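Local structure of putative dihydrodipicolinate synthase (Thermus thermophilus, 2PCQ) at residues A106-Y111 and V132-E137; E137-L142 and A162-R167; L149-S154 and L158-F163; G34-G39 and F122-P127; E72-A77 and E113-K118. The protein belongs to the dihydrodipicolinate synthetase family and is built on a TIM-barrel fold. All coordinates share one frame; numbering follows the deposited sequence.

Contact 1: A106-Y111 and V132-E137; sequences AGLLRY and VDLPLE
Leu108 and Leu134 carry this small apolar contact, in which only 91 Å² is buried and no hydrogen bond runs between 106-111 and 132-137. Along the first segment, the turn at Ala106 leads into helix 107-118, and the bond from Tyr111 N to Gly107 O (2.8 Å) belongs to its first turn. Gly107 CA lies over the centre of the Arg110 guanidinium. Leu108 comes next and does the touching. A chi1 of 177° places its CG anti to N, carrying the CD2 branch out to Leu134 CD1 at 3.8 Å. The two leucine side chains cross at about a right angle and touch through one methyl each. Leu108 CD2 also reaches the ring of Pro135, 4.4 Å from Pro135 CD, at the residue that N-caps helix 136-142. Leu109 packs on Leu142 of that helix, and Arg110 NH2 is hydrogen-bonded to Pro258 O of the second subunit. Tyr111 likewise packs on Pro258 of that subunit. The contact thus joins the start of one outer helix of the TIM barrel to the loop that leads into another. Since only methyl and ring carbons meet across the two segments, the chemistry implies that the hold is dispersive and hydrophobic, with no directional bond to fix its geometry.

Contact 2: E137-L142 and A162-R167; sequences EAVEAL and AFYQAR
Glu140 meets Arg167 and Phe163 where two outer helices of the TIM barrel, 136-142 and 158-167, lie side by side. Their segment axes approach to 11.4 Å, with 37° between their N-to-C directions, a spacing wide enough for large side chains to fill. The bond to CB heads toward the second helix, and from there the Glu140 chain runs out extended. With CG anti to the backbone N (chi1 178°), the carboxylate is placed across the gap rather than along its own helix. There CD comes over the Arg167 guanidinium, and the carboxylate stands almost upright on it, the two planes 83° apart. Glu140 OE1 is 3.0 Å from Arg167 NH1, a salt bridge of charges alone: the oxygen lies well out of the guanidinium plane and no N-H points at it. OE2 sits over the same face, offset toward the rim, so both oxygens lean on the guanidinium. Glu140 OE1 is also at the edge of the Phe163 ring, 3.7 Å from Phe163 CZ and near its plane, where the positive rim of an aromatic ring suits an anionic oxygen. Deeper in the interface the contact turns apolar. Val139 CG1 touches Tyr164 CE1 at 3.9 Å, the side chains crossing at about a right angle, while the hydroxyl of Tyr164 is engaged by Asp153. Phe227 of the third subunit packs on Phe163 and Ala166. At the glutamate's outer end a water oxygen donates to Glu140 OE2 at 3.0 Å. The same water gives a longer bond, 3.3 Å, to Arg167 O.

Contact 3: L149-S154 and L158-F163; sequences LGIKDS and LSRIAF
Arg160 NE donates to Asp153 OD2 over 2.8 Å, with an N-H...O angle of 165°, in a salt bridge between a strand end and a helix start. The oxygen lies almost in the guanidinium plane and receives the N-H through its syn lone pair. The carboxylate plane is turned 58° from it, and Asp153 OD1 stays 4.2 Å from Arg160 NE, leaving a single-oxygen contact. A bend in the arginine chain (chi3 60°) brings NE, rather than the terminal nitrogens, to this oxygen. Further bonds fix both ends: Asp153 OD1 pairs with Ser155 OG, and Arg160 NH2 with Leu134 O. The buried charges are therefore matched on several sides, which would be expected to keep the aspartate ionised. Strand 148-153, helix 158-167 and strand 172-175 form a beta-alpha-beta unit of the TIM barrel, and this contact ties its first strand to the helix that covers it. The segment axes run nearly antiparallel, 10.3 Å apart at closest. Carbon contacts surround the ion pair. Asp153 CB faces Ile161 CD1 at 4.0 Å, and the Ile151 CD1 methyl lies against the edge of the guanidinium, 4.3 Å from Arg160 NH2. Lys152 points away from the helix. Ile161, whose CD1 meets the strand, also packs on Leu187. On the outer side of the helix Ser159 OG bonds His177 NE2 of the third subunit.

Contact 4: G34-G39 and F122-P127; sequences GLLVYG and FLYHVP
Tyr124 and Leu36 approach each other from opposite directions, the tyrosine reaching across the barrel interior with its hydroxyl foremost. Both residues have CG anti to their own N, at chi1 -157° for Tyr124 and 160° for Leu36, and each side chain leans toward the facing segment. They meet where Leu36 CD2 lies 4.1 Å from Tyr124 OH. Gly39 completes the contact with backbone atoms: its C is 3.8 Å from Tyr124 OH and its CA 3.9 Å from the same oxygen. That CA sits at the edge of the ring, near its plane, so the glycine meets the rim rather than a face. One face is instead taken by Val126 CG1 of the tyrosine's own segment, 3.8 Å above the plane and offset toward the rim. No hydrogen bond crosses between the segments, and their surfaces bury just 94 Å². The buried hydroxyl is nonetheless satisfied: it is hydrogen-bonded to Lys152 NZ and to Ser40 N, two bonds that fix where the phenol ends. The CA atoms of Gly39 and Tyr124 stay 9.2 Å apart, a gap the ring spans. In the TIM barrel, strand 36-37 runs between strands 2-6 and 66-69 with helix 18-28 packed behind Leu35 and Val37, whereas strand 121-125 lies between strands 91-94 and 148-153; Leu93 touches both Leu36 and Tyr124.

Contact 5: E72-A77 and E113-K118; sequences ETLPQA and EALAEK
Leu74 and Ala114 provide the closest apolar approach between 72-77 and 113-118, with Leu74 CD2 3.7 Å from Ala114 CB. The other branch shares the same methyl, Leu74 CD1 lying 4.0 Å from Ala114 CB, so the fork of the leucine straddles the alanine. At a chi1 of -73° Leu74 holds CG anti to its carbonyl carbon, which swings the fork toward the second helix although the CB bond does not point straight there. Leu115 makes the second apolar touch: its CD2 meets Ala77 CB at 3.9 Å and, more loosely, Leu74 CD2 at 4.2 Å. The small alanines on both sides are consistent with the close backbones, the CA atoms of Leu74 and Ala114 being 7.9 Å apart. Tyr111, one turn earlier on the second helix, packs on both Leu74 and Ala77. These are outer helices of the TIM barrel, 74-87 and 107-118, following the third and fourth strands, and the contact joins the beginning of the former to the later turns of the latter.

The polar bonds nearest the contact lie within 72-77 and shape the helix start that presents Leu74. Thr73 is the N-cap; its OG1 accepts a weak capping bond from Gln76 N, 3.4 Å long and 161° at the hydrogen. Thr73 OG1 also donates to Gln76 OE1 over 2.7 Å, meeting the carbonyl at 115° and tilted out of its plane. Gln76 is held at its other tip too, since NE2 is hydrogen-bonded to Val45 O of the second subunit.

How the contacts relate
Contact 4 lies inside the TIM barrel, its centre about 4 Å from that of the chain, whereas contacts 1, 2 and 5 lie in the outer layer, about 20 Å out. Contact 3 bridges the layers, and strand 148-153 adjoins strand 121-125 of contact 4. Contacts 2 and 3 share helix 158-167, with centres about 8 Å apart; contacts 1 and 2 share helix 136-142, and contacts 1 and 5 helix 107-118. Contacts 5, 1, 2 and 3 thus form a chain linked by shared helices. In sequence, contact 5 nests within contact 4, contact 1 crosses both, and contacts 2 and 3 follow. Contacts 1 and 5 border the second subunit, contacts 2 and 3 the third.

Contact 1: A106-Y111 and V132-E137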
# COMPACT_ATOMS: atom_id res chain seq x y z
N ALA A 106 -3.08 11.93 19.26
CA ALA A 106 -2.81 13.35 19.43
C ALA A 106 -1.40 13.56 19.99
O ALA A 106 -0.95 14.70 20.15
CB ALA A 106 -3.84 13.98 20.37
N GLY A 107 -0.72 12.46 20.29
CA GLY A 107 0.64 12.55 20.80
C GLY A 107 1.58 13.16 19.77
O GLY A 107 2.67 13.62 20.10
N LEU A 108 1.15 13.17 18.50
CA LEU A 108 1.95 13.75 17.43
C LEU A 108 2.11 15.24 17.68
O LEU A 108 3.21 15.79 17.57
CB LEU A 108 1.28 13.54 16.07
CG LEU A 108 2.00 14.18 14.87
CD1 LEU A 108 3.34 13.51 14.65
CD2 LEU A 108 1.14 14.04 13.64
N LEU A 109 1.00 15.90 18.00
CA LEU A 109 1.01 17.33 18.27
C LEU A 109 1.78 17.60 19.56
O LEU A 109 2.55 18.56 19.64
CB LEU A 109 -0.42 17.86 18.39
CG LEU A 109 -1.32 17.64 17.16
CD1 LEU A 109 -2.72 18.17 17.44
CD2 LEU A 109 -0.71 18.33 15.95
N ARG A 110 1.58 16.75 20.56
CA ARG A 110 2.27 16.92 21.83
C ARG A 110 3.78 16.83 21.62
O ARG A 110 4.54 17.56 22.26
CB ARG A 110 1.84 15.85 22.84
CG ARG A 110 0.39 15.95 23.29
CD ARG A 110 0.16 15.18 24.59
NE ARG A 110 0.31 13.73 24.44
CZ ARG A 110 -0.63 12.93 23.94
NH1 ARG A 110 -1.79 13.43 23.54
NH2 ARG A 110 -0.41 11.62 23.86
N TYR A 111 4.20 15.94 20.73
CA TYR A 111 5.62 15.76 20.45
C TYR A 111 6.24 17.05 19.90
O TYR A 111 7.21 17.57 20.45
CB TYR A 111 5.81 14.62 19.44
CG TYR A 111 7.26 14.26 19.16
CD1 TYR A 111 8.06 13.68 20.14
CD2 TYR A 111 7.83 14.52 17.92
CE1 TYR A 111 9.39 13.35 19.89
CE2 TYR A 111 9.16 14.20 17.65
CZ TYR A 111 9.93 13.62 18.64
OH TYR A 111 11.24 13.31 18.38
N VAL A 132 5.96 6.59 7.79
CA VAL A 132 4.78 7.03 8.52
C VAL A 132 4.32 8.34 7.91
O VAL A 132 5.11 9.08 7.32
CB VAL A 132 5.04 7.24 10.04
CG1 VAL A 132 5.42 5.92 10.70
CG2 VAL A 132 6.13 8.30 10.24
N ASP A 133 3.04 8.63 8.05
CA ASP A 133 2.48 9.84 7.49
C ASP A 133 2.51 11.01 8.47
O ASP A 133 2.70 10.84 9.67
CB ASP A 133 1.04 9.56 7.04
CG ASP A 133 0.42 10.72 6.27
OD1 ASP A 133 1.13 11.33 5.45
OD2 ASP A 133 -0.77 11.00 6.48
N LEU A 134 2.38 12.22 7.92
CA LEU A 134 2.32 13.45 8.70
C LEU A 134 1.15 14.16 8.03
O LEU A 134 1.32 14.94 7.09
CB LEU A 134 3.60 14.28 8.54
CG LEU A 134 3.62 15.61 9.32
CD1 LEU A 134 3.28 15.38 10.78
CD2 LEU A 134 4.99 16.25 9.21
N PRO A 135 -0.08 13.84 8.49
CA PRO A 135 -1.32 14.41 7.96
C PRO A 135 -1.27 15.91 7.76
O PRO A 135 -0.71 16.64 8.58
CB PRO A 135 -2.36 14.00 9.00
CG PRO A 135 -1.82 12.69 9.49
CD PRO A 135 -0.35 12.98 9.65
N LEU A 136 -1.87 16.38 6.67
CA LEU A 136 -1.92 17.80 6.39
C LEU A 136 -2.71 18.49 7.50
O LEU A 136 -2.46 19.65 7.83
CB LEU A 136 -2.56 18.06 5.02
CG LEU A 136 -1.73 17.55 3.83
CD1 LEU A 136 -2.51 17.71 2.52
CD2 LEU A 136 -0.42 18.32 3.77
N GLU A 137 -3.65 17.77 8.10
CA GLU A 137 -4.45 18.32 9.20
C GLU A 137 -3.52 18.68 10.35
O GLU A 137 -3.67 19.71 10.99
CB GLU A 137 -5.48 17.31 9.71
CG GLU A 137 -6.65 17.02 8.77
CD GLU A 137 -6.25 16.29 7.50
OE1 GLU A 137 -5.28 15.49 7.55
OE2 GLU A 137 -6.90 16.50 6.46

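Contact 2: E137-L142 and A162-R167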
# COMPACT_ATOMS: atom_id res chain seq x y z
N GLU A 137 -3.65 17.77 8.10
CA GLU A 137 -4.45 18.32 9.20
C GLU A 137 -3.52 18.68 10.35
O GLU A 137 -3.67 19.71 10.99
CB GLU A 137 -5.48 17.31 9.71
CG GLU A 137 -6.65 17.02 8.77
CD GLU A 137 -6.25 16.29 7.50
OE1 GLU A 137 -5.28 15.49 7.55
OE2 GLU A 137 -6.90 16.50 6.46
N ALA A 138 -2.55 17.80 10.63
CA ALA A 138 -1.60 18.03 11.70
C ALA A 138 -0.68 19.20 11.36
O ALA A 138 -0.37 20.03 12.21
CB ALA A 138 -0.77 16.78 11.95
N VAL A 139 -0.25 19.27 10.10
CA VAL A 139 0.62 20.36 9.67
C VAL A 139 -0.10 21.70 9.86
O VAL A 139 0.50 22.67 10.32
CB VAL A 139 1.03 20.22 8.19
CG1 VAL A 139 1.88 21.42 7.76
CG2 VAL A 139 1.81 18.92 7.97
N GLU A 140 -1.38 21.75 9.51
CA GLU A 140 -2.15 22.97 9.65
C GLU A 140 -2.36 23.36 11.12
O GLU A 140 -2.40 24.54 11.46
CB GLU A 140 -3.50 22.84 8.93
CG GLU A 140 -4.39 24.07 9.09
CD GLU A 140 -5.47 24.16 8.03
OE1 GLU A 140 -5.90 23.11 7.52
OE2 GLU A 140 -5.89 25.29 7.70
N ALA A 141 -2.49 22.36 11.99
CA ALA A 141 -2.67 22.63 13.41
C ALA A 141 -1.38 23.15 14.03
O ALA A 141 -1.42 23.98 14.94
CB ALA A 141 -3.12 21.35 14.12
N LEU A 142 -0.25 22.68 13.53
CA LEU A 142 1.05 23.10 14.05
C LEU A 142 1.57 24.39 13.44
O LEU A 142 2.35 25.11 14.07
CB LEU A 142 2.08 21.98 13.82
CG LEU A 142 1.85 20.70 14.62
CD1 LEU A 142 2.69 19.57 14.06
CD2 LEU A 142 2.18 20.96 16.08
N ALA A 162 1.22 22.04 -2.80
CA ALA A 162 0.16 22.93 -3.26
C ALA A 162 -0.73 23.33 -2.10
O ALA A 162 -1.20 24.47 -2.02
CB ALA A 162 -0.67 22.25 -4.36
N PHE A 163 -0.97 22.39 -1.19
CA PHE A 163 -1.79 22.64 -0.01
C PHE A 163 -1.14 23.72 0.87
O PHE A 163 -1.79 24.68 1.25
CB PHE A 163 -1.95 21.35 0.81
CG PHE A 163 -2.66 21.56 2.12
CD1 PHE A 163 -4.04 21.48 2.21
CD2 PHE A 163 -1.93 21.85 3.27
CE1 PHE A 163 -4.70 21.68 3.43
CE2 PHE A 163 -2.57 22.05 4.49
CZ PHE A 163 -3.96 21.97 4.57
N TYR A 164 0.14 23.55 1.18
CA TYR A 164 0.83 24.53 2.02
C TYR A 164 0.72 25.91 1.38
O TYR A 164 0.47 26.91 2.07
CB TYR A 164 2.32 24.19 2.16
CG TYR A 164 2.65 22.77 2.56
CD1 TYR A 164 1.90 22.09 3.52
CD2 TYR A 164 3.74 22.12 1.99
CE1 TYR A 164 2.23 20.79 3.90
CE2 TYR A 164 4.08 20.82 2.36
CZ TYR A 164 3.32 20.16 3.31
OH TYR A 164 3.66 18.87 3.66
N GLN A 165 0.92 25.96 0.07
CA GLN A 165 0.87 27.20 -0.69
C GLN A 165 -0.48 27.91 -0.63
O GLN A 165 -0.54 29.13 -0.45
CB GLN A 165 1.23 26.93 -2.16
CG GLN A 165 1.16 28.17 -3.05
CD GLN A 165 1.45 27.85 -4.50
OE1 GLN A 165 0.83 26.96 -5.08
NE2 GLN A 165 2.39 28.58 -5.10
N ALA A 166 -1.55 27.15 -0.78
CA ALA A 166 -2.89 27.72 -0.77
C ALA A 166 -3.47 28.00 0.61
O ALA A 166 -4.25 28.94 0.78
CB ALA A 166 -3.84 26.82 -1.56
N ARG A 167 -3.10 27.20 1.60
CA ARG A 167 -3.68 27.38 2.93
C ARG A 167 -2.79 27.89 4.06
O ARG A 167 -3.30 28.38 5.06
CB ARG A 167 -4.32 26.07 3.39
CG ARG A 167 -5.58 25.67 2.63
CD ARG A 167 -6.27 24.48 3.28
NE ARG A 167 -7.12 24.84 4.41
CZ ARG A 167 -7.70 23.96 5.23
NH1 ARG A 167 -7.51 22.66 5.04
NH2 ARG A 167 -8.48 24.37 6.21
O HOH W 1 -6.34 27.88 6.16

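Contact 3: L149-S154 and L158-F163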
# COMPACT_ATOMS: atom_id res chain seq x y z
N LEU A 149 8.78 26.79 12.21
CA LEU A 149 9.11 27.62 11.05
C LEU A 149 8.55 27.20 9.70
O LEU A 149 8.24 28.04 8.86
CB LEU A 149 10.63 27.75 10.93
CG LEU A 149 11.34 28.16 12.22
CD1 LEU A 149 12.81 28.43 11.92
CD2 LEU A 149 10.68 29.40 12.81
N GLY A 150 8.42 25.90 9.50
CA GLY A 150 7.90 25.41 8.24
C GLY A 150 8.05 23.91 8.14
O GLY A 150 7.96 23.21 9.15
N ILE A 151 8.29 23.42 6.94
CA ILE A 151 8.41 21.99 6.75
C ILE A 151 9.31 21.60 5.59
O ILE A 151 9.37 22.29 4.57
CB ILE A 151 7.02 21.36 6.50
CG1 ILE A 151 7.11 19.84 6.42
CG2 ILE A 151 6.44 21.91 5.20
CD1 ILE A 151 5.75 19.15 6.38
N LYS A 152 10.04 20.50 5.76
CA LYS A 152 10.85 19.97 4.68
C LYS A 152 10.02 18.75 4.27
O LYS A 152 9.81 17.84 5.08
CB LYS A 152 12.23 19.50 5.14
CG LYS A 152 13.01 18.84 4.00
CD LYS A 152 14.34 18.23 4.43
CE LYS A 152 14.94 17.43 3.27
NZ LYS A 152 16.14 16.63 3.67
N ASP A 153 9.54 18.76 3.04
CA ASP A 153 8.73 17.67 2.53
C ASP A 153 9.49 16.94 1.43
O ASP A 153 9.70 17.48 0.34
CB ASP A 153 7.41 18.23 1.98
CG ASP A 153 6.37 17.16 1.74
OD1 ASP A 153 6.72 16.10 1.18
OD2 ASP A 153 5.19 17.38 2.11
N SER A 154 9.91 15.71 1.72
CA SER A 154 10.67 14.91 0.76
C SER A 154 9.82 13.89 0.02
O SER A 154 10.33 13.14 -0.81
CB SER A 154 11.80 14.17 1.47
OG SER A 154 12.62 15.06 2.21
N LEU A 158 3.42 16.52 -4.68
CA LEU A 158 3.21 17.95 -4.80
C LEU A 158 1.81 18.44 -4.44
O LEU A 158 1.57 19.65 -4.42
CB LEU A 158 3.61 18.44 -6.20
CG LEU A 158 5.08 18.19 -6.58
CD1 LEU A 158 5.56 19.28 -7.53
CD2 LEU A 158 5.97 18.18 -5.36
N SER A 159 0.89 17.52 -4.16
CA SER A 159 -0.45 17.91 -3.73
C SER A 159 -0.26 18.55 -2.35
O SER A 159 -0.96 19.50 -1.99
CB SER A 159 -1.37 16.69 -3.61
OG SER A 159 -1.82 16.28 -4.89
N ARG A 160 0.68 18.01 -1.59
CA ARG A 160 0.97 18.53 -0.25
C ARG A 160 1.58 19.92 -0.36
O ARG A 160 1.20 20.84 0.37
CB ARG A 160 1.91 17.59 0.50
CG ARG A 160 1.30 16.23 0.85
CD ARG A 160 2.32 15.30 1.51
NE ARG A 160 2.87 15.86 2.75
CZ ARG A 160 2.37 15.62 3.96
NH1 ARG A 160 1.31 14.84 4.12
NH2 ARG A 160 2.93 16.19 5.02
N ILE A 161 2.51 20.09 -1.30
CA ILE A 161 3.17 21.38 -1.50
C ILE A 161 2.12 22.42 -1.90
O ILE A 161 2.13 23.55 -1.40
CB ILE A 161 4.23 21.31 -2.62
CG1 ILE A 161 5.27 20.22 -2.30
CG2 ILE A 161 4.90 22.66 -2.80
CD1 ILE A 161 6.13 20.51 -1.10
N ALA A 162 1.22 22.04 -2.80
CA ALA A 162 0.16 22.93 -3.26
C ALA A 162 -0.73 23.33 -2.10
O ALA A 162 -1.20 24.47 -2.02
CB ALA A 162 -0.67 22.25 -4.36
N PHE A 163 -0.97 22.39 -1.19
CA PHE A 163 -1.79 22.64 -0.01
C PHE A 163 -1.14 23.72 0.87
O PHE A 163 -1.79 24.68 1.25
CB PHE A 163 -1.95 21.35 0.81
CG PHE A 163 -2.66 21.56 2.12
CD1 PHE A 163 -4.04 21.48 2.21
CD2 PHE A 163 -1.93 21.85 3.27
CE1 PHE A 163 -4.70 21.68 3.43
CE2 PHE A 163 -2.57 22.05 4.49
CZ PHE A 163 -3.96 21.97 4.57

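Contact 4: G34-G39 and F122-P127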
# COMPACT_ATOMS: atom_id res chain seq x y z
N GLY A 34 23.59 26.87 3.32
CA GLY A 34 23.73 26.33 4.65
C GLY A 34 23.75 24.82 4.58
O GLY A 34 23.58 24.24 3.51
N LEU A 35 23.96 24.17 5.72
CA LEU A 35 24.01 22.71 5.75
C LEU A 35 22.93 22.11 6.62
O LEU A 35 22.45 22.73 7.57
CB LEU A 35 25.36 22.24 6.29
CG LEU A 35 26.67 22.70 5.65
CD1 LEU A 35 27.83 22.19 6.51
CD2 LEU A 35 26.78 22.18 4.23
N LEU A 36 22.54 20.88 6.28
CA LEU A 36 21.58 20.13 7.08
C LEU A 36 22.40 18.96 7.61
O LEU A 36 22.82 18.10 6.83
CB LEU A 36 20.41 19.60 6.25
CG LEU A 36 19.66 18.43 6.91
CD1 LEU A 36 19.20 18.82 8.32
CD2 LEU A 36 18.47 18.03 6.06
N VAL A 37 22.64 18.95 8.91
CA VAL A 37 23.40 17.87 9.55
C VAL A 37 22.41 16.82 10.07
O VAL A 37 21.40 17.17 10.67
CB VAL A 37 24.25 18.40 10.73
CG1 VAL A 37 25.06 17.27 11.34
CG2 VAL A 37 25.17 19.51 10.25
N TYR A 38 22.71 15.55 9.82
CA TYR A 38 21.85 14.45 10.25
C TYR A 38 20.47 14.48 9.60
O TYR A 38 19.45 14.24 10.26
CB TYR A 38 21.70 14.43 11.78
CG TYR A 38 23.00 14.23 12.55
CD1 TYR A 38 24.06 13.51 11.99
CD2 TYR A 38 23.15 14.73 13.84
CE1 TYR A 38 25.24 13.30 12.70
CE2 TYR A 38 24.34 14.52 14.57
CZ TYR A 38 25.37 13.81 13.99
OH TYR A 38 26.53 13.58 14.69
N GLY A 39 20.44 14.78 8.31
CA GLY A 39 19.20 14.78 7.56
C GLY A 39 18.92 13.33 7.23
O GLY A 39 19.63 12.45 7.72
N PHE A 122 11.58 22.71 11.95
CA PHE A 122 10.87 22.49 10.70
C PHE A 122 10.31 21.08 10.84
O PHE A 122 10.97 20.22 11.42
CB PHE A 122 11.84 22.52 9.51
CG PHE A 122 12.23 23.90 9.07
CD1 PHE A 122 11.49 24.56 8.09
CD2 PHE A 122 13.34 24.53 9.61
CE1 PHE A 122 11.86 25.83 7.66
CE2 PHE A 122 13.72 25.80 9.19
CZ PHE A 122 12.97 26.46 8.21
N LEU A 123 9.11 20.86 10.34
CA LEU A 123 8.53 19.53 10.38
C LEU A 123 9.29 18.76 9.30
O LEU A 123 9.67 19.34 8.28
CB LEU A 123 7.03 19.58 10.06
CG LEU A 123 6.20 20.50 10.97
CD1 LEU A 123 4.72 20.38 10.61
CD2 LEU A 123 6.42 20.13 12.43
N TYR A 124 9.53 17.47 9.53
CA TYR A 124 10.28 16.67 8.57
C TYR A 124 9.44 15.51 8.07
O TYR A 124 9.23 14.53 8.77
CB TYR A 124 11.56 16.14 9.23
CG TYR A 124 12.68 15.77 8.27
CD1 TYR A 124 13.97 15.57 8.74
CD2 TYR A 124 12.45 15.66 6.90
CE1 TYR A 124 15.02 15.29 7.87
CE2 TYR A 124 13.50 15.37 6.02
CZ TYR A 124 14.78 15.19 6.51
OH TYR A 124 15.84 14.95 5.66
N HIS A 125 8.95 15.64 6.84
CA HIS A 125 8.13 14.59 6.23
C HIS A 125 8.94 13.87 5.15
O HIS A 125 9.11 14.37 4.04
CB HIS A 125 6.88 15.21 5.60
CG HIS A 125 5.94 14.21 5.00
ND1 HIS A 125 5.45 13.13 5.71
CD2 HIS A 125 5.39 14.13 3.77
CE1 HIS A 125 4.64 12.43 4.94
NE2 HIS A 125 4.58 13.01 3.76
N VAL A 126 9.45 12.69 5.50
CA VAL A 126 10.24 11.89 4.56
C VAL A 126 9.79 10.43 4.72
O VAL A 126 10.55 9.57 5.15
CB VAL A 126 11.78 12.10 4.85
CG1 VAL A 126 12.10 11.79 6.30
CG2 VAL A 126 12.62 11.25 3.90
N PRO A 127 8.52 10.14 4.35
CA PRO A 127 7.89 8.82 4.42
C PRO A 127 8.62 7.66 3.76
O PRO A 127 8.47 6.51 4.19
CB PRO A 127 6.51 9.06 3.81
CG PRO A 127 6.76 10.16 2.82
CD PRO A 127 7.66 11.09 3.61

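Contact 5: E72-A77 and E113-K118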
# COMPACT_ATOMS: atom_id res chain seq x y z
N GLU A 72 12.22 8.50 18.79
CA GLU A 72 10.93 7.86 18.98
C GLU A 72 10.16 8.44 20.16
O GLU A 72 8.94 8.33 20.21
CB GLU A 72 11.11 6.36 19.21
CG GLU A 72 11.91 5.62 18.13
CD GLU A 72 11.08 5.24 16.91
OE1 GLU A 72 9.86 5.53 16.89
OE2 GLU A 72 11.65 4.65 15.96
N THR A 73 10.87 9.06 21.10
CA THR A 73 10.22 9.62 22.29
C THR A 73 10.81 10.95 22.74
O THR A 73 11.91 11.32 22.34
CB THR A 73 10.32 8.65 23.48
OG1 THR A 73 11.69 8.55 23.90
CG2 THR A 73 9.82 7.27 23.09
N LEU A 74 10.07 11.65 23.59
CA LEU A 74 10.54 12.93 24.11
C LEU A 74 11.80 12.76 24.96
O LEU A 74 12.74 13.54 24.82
CB LEU A 74 9.42 13.62 24.90
CG LEU A 74 8.31 14.18 24.01
CD1 LEU A 74 7.14 14.67 24.84
CD2 LEU A 74 8.88 15.31 23.15
N PRO A 75 11.84 11.75 25.84
CA PRO A 75 13.05 11.59 26.64
C PRO A 75 14.30 11.42 25.77
O PRO A 75 15.35 11.99 26.07
CB PRO A 75 12.75 10.34 27.47
CG PRO A 75 11.28 10.49 27.72
CD PRO A 75 10.76 10.89 26.35
N GLN A 76 14.18 10.65 24.69
CA GLN A 76 15.31 10.44 23.78
C GLN A 76 15.60 11.70 22.98
O GLN A 76 16.75 11.99 22.65
CB GLN A 76 15.01 9.29 22.81
CG GLN A 76 15.04 7.92 23.44
CD GLN A 76 14.36 6.88 22.57
OE1 GLN A 76 13.18 7.01 22.24
NE2 GLN A 76 15.10 5.84 22.20
N ALA A 77 14.55 12.45 22.67
CA ALA A 77 14.68 13.68 21.91
C ALA A 77 15.37 14.80 22.69
O ALA A 77 16.11 15.60 22.11
CB ALA A 77 13.30 14.15 21.45
N GLU A 113 4.97 20.13 19.82
CA GLU A 113 4.79 21.30 20.67
C GLU A 113 5.82 21.30 21.79
O GLU A 113 6.29 22.36 22.20
CB GLU A 113 3.36 21.32 21.23
CG GLU A 113 2.31 21.42 20.14
CD GLU A 113 0.89 21.36 20.67
OE1 GLU A 113 0.69 20.82 21.78
OE2 GLU A 113 -0.02 21.84 19.97
N ALA A 114 6.18 20.11 22.28
CA ALA A 114 7.17 20.01 23.33
C ALA A 114 8.53 20.47 22.80
O ALA A 114 9.23 21.24 23.46
CB ALA A 114 7.26 18.57 23.83
N LEU A 115 8.89 20.00 21.61
CA LEU A 115 10.17 20.38 21.01
C LEU A 115 10.19 21.87 20.64
O LEU A 115 11.18 22.56 20.89
CB LEU A 115 10.44 19.54 19.76
CG LEU A 115 10.50 18.02 19.92
CD1 LEU A 115 10.77 17.38 18.56
CD2 LEU A 115 11.58 17.63 20.91
N ALA A 116 9.10 22.36 20.05
CA ALA A 116 9.00 23.75 19.63
C ALA A 116 9.05 24.71 20.82
O ALA A 116 9.39 25.88 20.67
CB ALA A 116 7.70 23.97 18.85
N GLU A 117 8.72 24.20 21.99
CA GLU A 117 8.74 25.01 23.20
C GLU A 117 10.19 25.33 23.57
O GLU A 117 10.46 26.36 24.19
CB GLU A 117 8.07 24.24 24.34
CG GLU A 117 7.85 25.05 25.61
CD GLU A 117 6.95 26.25 25.38
OE1 GLU A 117 5.83 26.07 24.86
OE2 GLU A 117 7.37 27.37 25.73
N LYS A 118 11.11 24.47 23.16
CA LYS A 118 12.53 24.65 23.48
C LYS A 118 13.41 25.13 22.31
O LYS A 118 14.48 25.72 22.53
CB LYS A 118 13.11 23.31 23.99
CG LYS A 118 12.32 22.65 25.12
CD LYS A 118 12.35 23.46 26.41
CE LYS A 118 13.75 23.53 26.98
NZ LYS A 118 13.79 24.28 28.27